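Type III pantothenate kinase (Campylobacter jejuni, PDB 2NRH) probably catalyses the ATP-dependent phosphorylation of pantothenate, the first step of coenzyme A biosynthesis, using a monovalent cation. Local coordinates at residues B[58-63]-B[201-206]; B[83-88]-B[102-107]; B[113-118]-B[153-158]. The protein carries 2 engineered substitutions. One frame throughout, in Å; residues are numbered along the deposited sequence.

How the contacts relate
The three contacts run from the joint between the two halves of the chain to a surface turn and a buried helix pair. Contact 3 is the most buried, four of its five touching residues lying inside; contact 1 is partly buried, and contact 2 lies at the surface. Contacts 1 and 3 are held mainly by apolar side chains, with an asparagine amide beside a tyrosine ring in contact 1, whereas contact 2 relies on backbone N-H groups given to oxygens. Strand 105-113 starts in contact 2 and ends in contact 3, where helix 115-125 follows. Contacts 1 and 2 touch where Lys201 packs on Thr83; contacts 1 and 3 lie on opposite sides of the chain's centre, about 33 Å apart between centres.

Contact 1 (B[58-63]-B[201-206]); sequences INLEPY and KIIKEN
Tyr63 and Ile202 bring the two backbones closest, with 6.7 Å between their CA atoms, where the 3-10 turn 61-63 after edge strand 57-59 meets the end of helix 194-204. In this ASKHA-type kinase, built of two halves each with a five-stranded mixed sheet, the contact ties the last strand of the first sheet to the C-terminal helix. The apolar part centres on the CG2 methyl of Ile202. With CG1 beside the backbone N (chi1 -82°), CG2 is left anti to that N and directed at the 58-63 segment. It lies 3.8 Å from CD1 of Leu60 and 3.7 Å from CB of Tyr63; Leu60 and Ile202 lie alongside, running in opposing senses. Leu60 CD1 also meets Ile203 CD1 at 4.0 Å, those two side chains being nearly perpendicular. Leu60 is buried and also packs on Phe39 and Ile41 of strand 38-42, while Phe64 and Tyr82 add to the cover of Ile202.

The hydrogen bonds here lie within each segment and shape it. Asn59 OD1 accepts from Glu61 N at 3.0 Å, an Asx turn where the chain leaves the strand, and Tyr63 N bonds to Leu60 O. On the helix side, the amide of Asn206 is turned back on the helix end, with ND2 modelled 2.5 Å from Ile202 O, unusually short and of doubtful exact length. The polar touch across the contact is made by the same amide, inclined at 70° to the Tyr63 ring, with Asn206 OD1 3.3 Å from Tyr63 CD1.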
# COMPACT_ATOMS: atom_id res chain seq x y z
N ILE B 58 33.23 8.29 -8.73
CA ILE B 58 33.88 7.91 -7.50
C ILE B 58 32.86 7.53 -6.41
O ILE B 58 32.10 8.37 -5.91
CB ILE B 58 34.81 9.04 -7.04
CG1 ILE B 58 36.01 9.06 -7.99
CG2 ILE B 58 35.20 8.86 -5.55
CD1 ILE B 58 36.66 10.33 -8.07
N ASN B 59 32.84 6.24 -6.09
CA ASN B 59 31.78 5.60 -5.31
C ASN B 59 31.96 5.93 -3.83
O ASN B 59 33.04 5.71 -3.26
CB ASN B 59 31.79 4.10 -5.59
CG ASN B 59 30.58 3.37 -5.02
OD1 ASN B 59 29.69 3.94 -4.40
ND2 ASN B 59 30.58 2.07 -5.20
N LEU B 60 30.94 6.54 -3.24
CA LEU B 60 31.03 6.90 -1.85
C LEU B 60 30.58 5.78 -0.93
O LEU B 60 30.79 5.85 0.30
CB LEU B 60 30.20 8.15 -1.55
CG LEU B 60 30.63 9.55 -1.97
CD1 LEU B 60 29.83 10.55 -1.13
CD2 LEU B 60 32.15 9.85 -1.88
N GLU B 61 29.91 4.77 -1.51
CA GLU B 61 29.33 3.71 -0.67
C GLU B 61 30.30 3.10 0.35
O GLU B 61 29.91 2.92 1.50
CB GLU B 61 28.70 2.60 -1.52
CG GLU B 61 28.20 1.40 -0.75
CD GLU B 61 27.14 0.62 -1.57
OE1 GLU B 61 26.98 0.97 -2.75
OE2 GLU B 61 26.51 -0.34 -1.06
N PRO B 62 31.55 2.77 -0.06
CA PRO B 62 32.51 2.15 0.88
C PRO B 62 32.86 2.99 2.10
O PRO B 62 33.32 2.44 3.09
CB PRO B 62 33.78 1.90 0.02
CG PRO B 62 33.22 1.85 -1.46
CD PRO B 62 32.13 2.91 -1.42
N TYR B 63 32.62 4.30 2.05
CA TYR B 63 32.96 5.21 3.15
C TYR B 63 31.89 5.32 4.22
O TYR B 63 32.14 5.84 5.33
CB TYR B 63 33.33 6.59 2.60
CG TYR B 63 34.53 6.54 1.69
CD1 TYR B 63 35.82 6.65 2.21
CD2 TYR B 63 34.39 6.32 0.30
CE1 TYR B 63 36.92 6.59 1.41
CE2 TYR B 63 35.50 6.24 -0.52
CZ TYR B 63 36.77 6.39 0.05
OH TYR B 63 37.93 6.32 -0.73
N LYS B 201 28.41 14.85 4.15
CA LYS B 201 29.05 14.42 5.39
C LYS B 201 30.15 13.43 5.13
O LYS B 201 31.19 13.51 5.79
CB LYS B 201 28.05 13.85 6.39
CG LYS B 201 28.68 13.34 7.70
CD LYS B 201 27.63 12.99 8.79
CE LYS B 201 28.14 11.80 9.73
NZ LYS B 201 27.22 11.35 10.88
N ILE B 202 29.95 12.51 4.20
CA ILE B 202 31.03 11.54 3.92
C ILE B 202 32.32 12.22 3.46
O ILE B 202 33.43 11.77 3.79
CB ILE B 202 30.62 10.46 2.89
CG1 ILE B 202 29.84 9.34 3.58
CG2 ILE B 202 31.86 9.92 2.07
CD1 ILE B 202 30.27 9.00 4.95
N ILE B 203 32.15 13.30 2.69
CA ILE B 203 33.25 14.00 2.07
C ILE B 203 33.96 14.86 3.09
O ILE B 203 35.18 14.99 3.04
CB ILE B 203 32.78 14.81 0.87
CG1 ILE B 203 32.46 13.87 -0.28
CG2 ILE B 203 33.87 15.72 0.34
CD1 ILE B 203 31.27 14.25 -1.11
N LYS B 204 33.21 15.41 4.05
CA LYS B 204 33.81 16.23 5.09
C LYS B 204 34.55 15.37 6.09
O LYS B 204 35.28 15.90 6.93
CB LYS B 204 32.76 17.13 5.78
CG LYS B 204 31.85 16.42 6.80
CD LYS B 204 31.28 17.35 7.92
CE LYS B 204 32.11 17.19 9.23
NZ LYS B 204 31.70 15.95 10.04
N GLU B 205 34.37 14.05 5.99
CA GLU B 205 34.95 13.05 6.92
C GLU B 205 36.14 12.30 6.32
O GLU B 205 36.84 11.57 7.02
CB GLU B 205 33.90 12.01 7.32
CG GLU B 205 32.75 12.54 8.11
CD GLU B 205 31.79 11.46 8.66
OE1 GLU B 205 31.80 10.26 8.23
OE2 GLU B 205 31.00 11.83 9.55
N ASN B 206 36.30 12.43 5.01
CA ASN B 206 37.40 11.84 4.28
C ASN B 206 37.79 12.93 3.28
O ASN B 206 37.43 12.85 2.12
CB ASN B 206 36.97 10.56 3.53
CG ASN B 206 36.16 9.58 4.39
OD1 ASN B 206 36.66 8.54 4.80
ND2 ASN B 206 34.87 9.88 4.61

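Contact 2 (B[83-88]-B[102-107]); sequences TIEDGV and SNSIHL
Glu85 and Ser104 face each other with CA atoms 4.4 Å apart, as the loop before strand 87-92 meets the type I' turn Ser102-Ile105 of a beta hairpin. The tight part is polar and mostly backbone. Ser104 N donates to Glu85 O at 2.7 Å, nearly straight at 171° and on a lone pair of the carbonyl. One residue on, Asp86 turns its carboxylate toward the same turn: with CG beside the backbone N (chi1 -62°), OD1 takes the N-H of Asn103 at 2.8 Å. That bond is more bent, and the donor stands above the carboxylate plane. Two successive N-H groups of the turn are thus gripped from the preceding loop. The loose side is at the solvent, where the Glu85 chain extends away from the turn and its CG comes no closer than 4.0 Å to Ser104 OG. Within the hairpin, Ser102 and Ile105 exchange both backbone bonds, joining strands 95-102 and 105-113. Gly87 pairs with Ile101 as strand 87-92 enters the sheet beside strand 95-102, and Ile84 is buried, packing on Leu194 of helix 194-204 and Tyr172 of strand 171-174.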
# COMPACT_ATOMS: atom_id res chain seq x y z
N THR B 83 22.88 11.74 8.42
CA THR B 83 23.13 12.99 9.19
C THR B 83 22.19 13.07 10.43
O THR B 83 22.14 14.08 11.12
CB THR B 83 22.96 14.24 8.36
OG1 THR B 83 21.65 14.23 7.80
CG2 THR B 83 23.96 14.27 7.27
N ILE B 84 21.48 11.98 10.68
CA ILE B 84 20.47 11.92 11.75
C ILE B 84 20.94 11.03 12.91
O ILE B 84 21.40 9.92 12.70
CB ILE B 84 19.05 11.56 11.14
CG1 ILE B 84 18.53 12.81 10.40
CG2 ILE B 84 18.02 11.14 12.20
CD1 ILE B 84 18.05 12.56 9.06
N GLU B 85 20.85 11.58 14.12
CA GLU B 85 21.28 10.92 15.36
C GLU B 85 20.13 10.18 15.97
O GLU B 85 20.31 9.11 16.52
CB GLU B 85 21.81 11.97 16.37
CG GLU B 85 23.32 12.46 16.11
CD GLU B 85 23.65 13.90 16.68
OE1 GLU B 85 22.94 14.46 17.59
OE2 GLU B 85 24.64 14.48 16.18
N ASP B 86 18.95 10.78 15.93
CA ASP B 86 17.73 10.22 16.50
C ASP B 86 16.64 10.73 15.62
O ASP B 86 16.67 11.92 15.26
CB ASP B 86 17.46 10.76 17.90
CG ASP B 86 18.54 10.40 18.87
OD1 ASP B 86 18.50 9.25 19.36
OD2 ASP B 86 19.44 11.26 19.09
N GLY B 87 15.70 9.84 15.28
CA GLY B 87 14.58 10.21 14.45
C GLY B 87 14.05 9.14 13.50
O GLY B 87 14.59 8.03 13.38
N VAL B 88 12.95 9.48 12.83
CA VAL B 88 12.37 8.59 11.87
C VAL B 88 12.59 9.26 10.55
O VAL B 88 12.24 10.42 10.40
CB VAL B 88 10.90 8.27 12.15
CG1 VAL B 88 10.28 7.50 10.95
CG2 VAL B 88 10.81 7.46 13.41
N SER B 102 18.08 5.74 16.47
CA SER B 102 18.13 6.05 17.87
C SER B 102 19.56 5.99 18.25
O SER B 102 20.17 4.94 18.20
CB SER B 102 17.35 5.06 18.70
OG SER B 102 17.50 5.39 20.08
N ASN B 103 20.12 7.15 18.54
CA ASN B 103 21.44 7.18 19.05
C ASN B 103 22.47 6.75 18.01
O ASN B 103 23.47 6.06 18.34
CB ASN B 103 21.52 6.32 20.31
CG ASN B 103 22.26 7.00 21.40
OD1 ASN B 103 23.43 6.72 21.64
ND2 ASN B 103 21.62 7.98 22.02
N SER B 104 22.24 7.21 16.78
CA SER B 104 23.05 6.85 15.67
C SER B 104 23.02 5.33 15.44
O SER B 104 23.98 4.80 14.85
CB SER B 104 24.54 7.31 15.89
OG SER B 104 24.72 8.73 15.87
N ILE B 105 21.99 4.63 15.91
CA ILE B 105 21.81 3.20 15.57
C ILE B 105 20.53 2.97 14.78
O ILE B 105 19.49 3.54 15.08
CB ILE B 105 21.85 2.29 16.82
CG1 ILE B 105 23.25 2.40 17.47
CG2 ILE B 105 21.66 0.79 16.46
CD1 ILE B 105 23.30 1.97 18.90
N HIS B 106 20.62 2.13 13.75
CA HIS B 106 19.50 1.83 12.85
C HIS B 106 18.77 0.67 13.48
O HIS B 106 19.32 -0.43 13.61
CB HIS B 106 20.02 1.49 11.43
CG HIS B 106 18.93 1.13 10.45
ND1 HIS B 106 18.85 -0.11 9.84
CD2 HIS B 106 17.85 1.82 10.02
CE1 HIS B 106 17.78 -0.16 9.07
NE2 HIS B 106 17.15 0.99 9.16
N LEU B 107 17.57 0.97 13.96
CA LEU B 107 16.75 0.03 14.68
C LEU B 107 15.94 -0.88 13.73
O LEU B 107 15.30 -1.85 14.15
CB LEU B 107 15.80 0.81 15.60
CG LEU B 107 16.39 1.69 16.74
CD1 LEU B 107 15.26 2.33 17.55
CD2 LEU B 107 17.34 0.98 17.70

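Contact 3 (B[113-118]-B[153-158]); sequences PGIANY and GVFKGI
Tyr118 and Val154 mark the closest backbone approach, 7.2 Å between CA atoms, where the first turn of helix 115-125 packs against the middle of helix 146-165. Both helices belong to the second half of the ASKHA fold, and helix 115-125 follows directly from strand 105-113, with Gly114 at its N-cap position.

The CH-pi contact is on Tyr118. Val154 lays CG1 over one face of its ring, 4.1 Å from the centroid and 25° off the ring normal. The opposite face of the ring is met by CB of Pro113, offset toward the rim, so the phenol is held between a valine methyl and a proline ring. Val154 reaches it with both branches: CG1, anti to the backbone N (chi1 168°), takes the side of CD2, while CG2 approaches CD1 at 3.6 Å.

The remaining contacts are apolar. The Ile115 chain lies roughly perpendicular to that of Phe155; its CG2 lies at the edge of the phenyl ring, in plane, and its CD1 approaches obliquely, 3.9 Å from Phe155 CE1. Phe155 leaves its backbone pointing away from helix 115-125, yet its ring edge returns to Ile115 (chi1 -60°). Ile158 fits more loosely, with CD1 4.4 Å from Ile115 CG1.

Around the pair, Leu112 covers Tyr118 and Ile158, Phe180 meets Phe155 edge-to-face, and Phe133 packs on Ile115 and Val154. Both segments also take part in the dimer interface: Tyr118 packs on Tyr118 of the second subunit, and Lys156 forms a salt bridge to Asp164 of that subunit. Within the chain, Ile158 CD1 also reaches obliquely to the Tyr118 ring, 4.5 Å from CE2.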
# COMPACT_ATOMS: atom_id res chain seq x y z
N PRO B 113 4.36 0.72 -0.84
CA PRO B 113 4.44 1.30 -2.21
C PRO B 113 4.47 2.83 -2.20
O PRO B 113 3.91 3.48 -1.27
CB PRO B 113 3.14 0.79 -2.91
CG PRO B 113 2.63 -0.34 -2.06
CD PRO B 113 3.05 0.09 -0.61
N GLY B 114 5.15 3.41 -3.19
CA GLY B 114 4.97 4.81 -3.54
C GLY B 114 3.55 5.11 -3.97
O GLY B 114 2.82 4.21 -4.40
N ILE B 115 3.17 6.36 -3.84
CA ILE B 115 1.79 6.82 -4.08
C ILE B 115 1.29 6.58 -5.51
O ILE B 115 0.14 6.10 -5.69
CB ILE B 115 1.64 8.33 -3.68
CG1 ILE B 115 1.87 8.49 -2.17
CG2 ILE B 115 0.26 8.90 -4.05
CD1 ILE B 115 1.77 9.93 -1.73
N ALA B 116 2.13 6.89 -6.51
CA ALA B 116 1.81 6.57 -7.92
C ALA B 116 1.51 5.10 -8.06
O ALA B 116 0.58 4.72 -8.74
CB ALA B 116 2.98 6.99 -8.90
N ASN B 117 2.29 4.26 -7.38
CA ASN B 117 2.08 2.80 -7.48
C ASN B 117 0.78 2.31 -6.89
O ASN B 117 0.19 1.44 -7.46
CB ASN B 117 3.27 2.02 -6.95
CG ASN B 117 4.35 1.86 -8.01
OD1 ASN B 117 4.12 2.11 -9.22
ND2 ASN B 117 5.52 1.44 -7.57
N TYR B 118 0.36 2.89 -5.76
CA TYR B 118 -0.99 2.65 -5.20
C TYR B 118 -2.07 2.94 -6.25
O TYR B 118 -2.97 2.14 -6.43
CB TYR B 118 -1.26 3.55 -3.98
CG TYR B 118 -0.75 3.05 -2.66
CD1 TYR B 118 -1.38 1.99 -1.98
CD2 TYR B 118 0.33 3.69 -2.02
CE1 TYR B 118 -0.90 1.54 -0.71
CE2 TYR B 118 0.81 3.24 -0.73
CZ TYR B 118 0.17 2.18 -0.09
OH TYR B 118 0.61 1.75 1.19
N GLY B 153 -7.66 5.46 2.18
CA GLY B 153 -7.02 4.18 2.38
C GLY B 153 -5.51 4.38 2.32
O GLY B 153 -4.80 4.01 3.23
N VAL B 154 -5.06 5.01 1.25
CA VAL B 154 -3.66 5.24 1.00
C VAL B 154 -3.11 6.18 2.04
O VAL B 154 -2.19 5.80 2.80
CB VAL B 154 -3.42 5.76 -0.47
CG1 VAL B 154 -2.00 6.28 -0.69
CG2 VAL B 154 -3.75 4.67 -1.44
N PHE B 155 -3.63 7.40 2.08
CA PHE B 155 -2.93 8.41 2.84
C PHE B 155 -2.98 8.16 4.35
O PHE B 155 -2.01 8.45 5.08
CB PHE B 155 -3.40 9.83 2.52
CG PHE B 155 -3.23 10.23 1.09
CD1 PHE B 155 -2.22 9.68 0.30
CD2 PHE B 155 -4.08 11.19 0.52
CE1 PHE B 155 -2.08 10.06 -1.05
CE2 PHE B 155 -3.96 11.58 -0.82
CZ PHE B 155 -2.94 11.01 -1.61
N LYS B 156 -4.10 7.63 4.83
CA LYS B 156 -4.20 7.36 6.26
C LYS B 156 -3.41 6.17 6.72
O LYS B 156 -2.93 6.18 7.87
CB LYS B 156 -5.65 7.22 6.75
CG LYS B 156 -5.78 7.94 8.11
CD LYS B 156 -6.74 7.36 9.07
CE LYS B 156 -6.84 8.31 10.25
NZ LYS B 156 -8.05 7.97 11.11
N GLY B 157 -3.31 5.16 5.85
CA GLY B 157 -2.43 4.02 6.05
C GLY B 157 -0.98 4.43 6.28
O GLY B 157 -0.33 3.92 7.19
N ILE B 158 -0.48 5.34 5.45
CA ILE B 158 0.87 5.92 5.61
C ILE B 158 0.95 6.81 6.85
O ILE B 158 1.94 6.77 7.55
CB ILE B 158 1.32 6.79 4.36
CG1 ILE B 158 1.36 5.98 3.08
CG2 ILE B 158 2.68 7.34 4.53
CD1 ILE B 158 1.31 6.85 1.88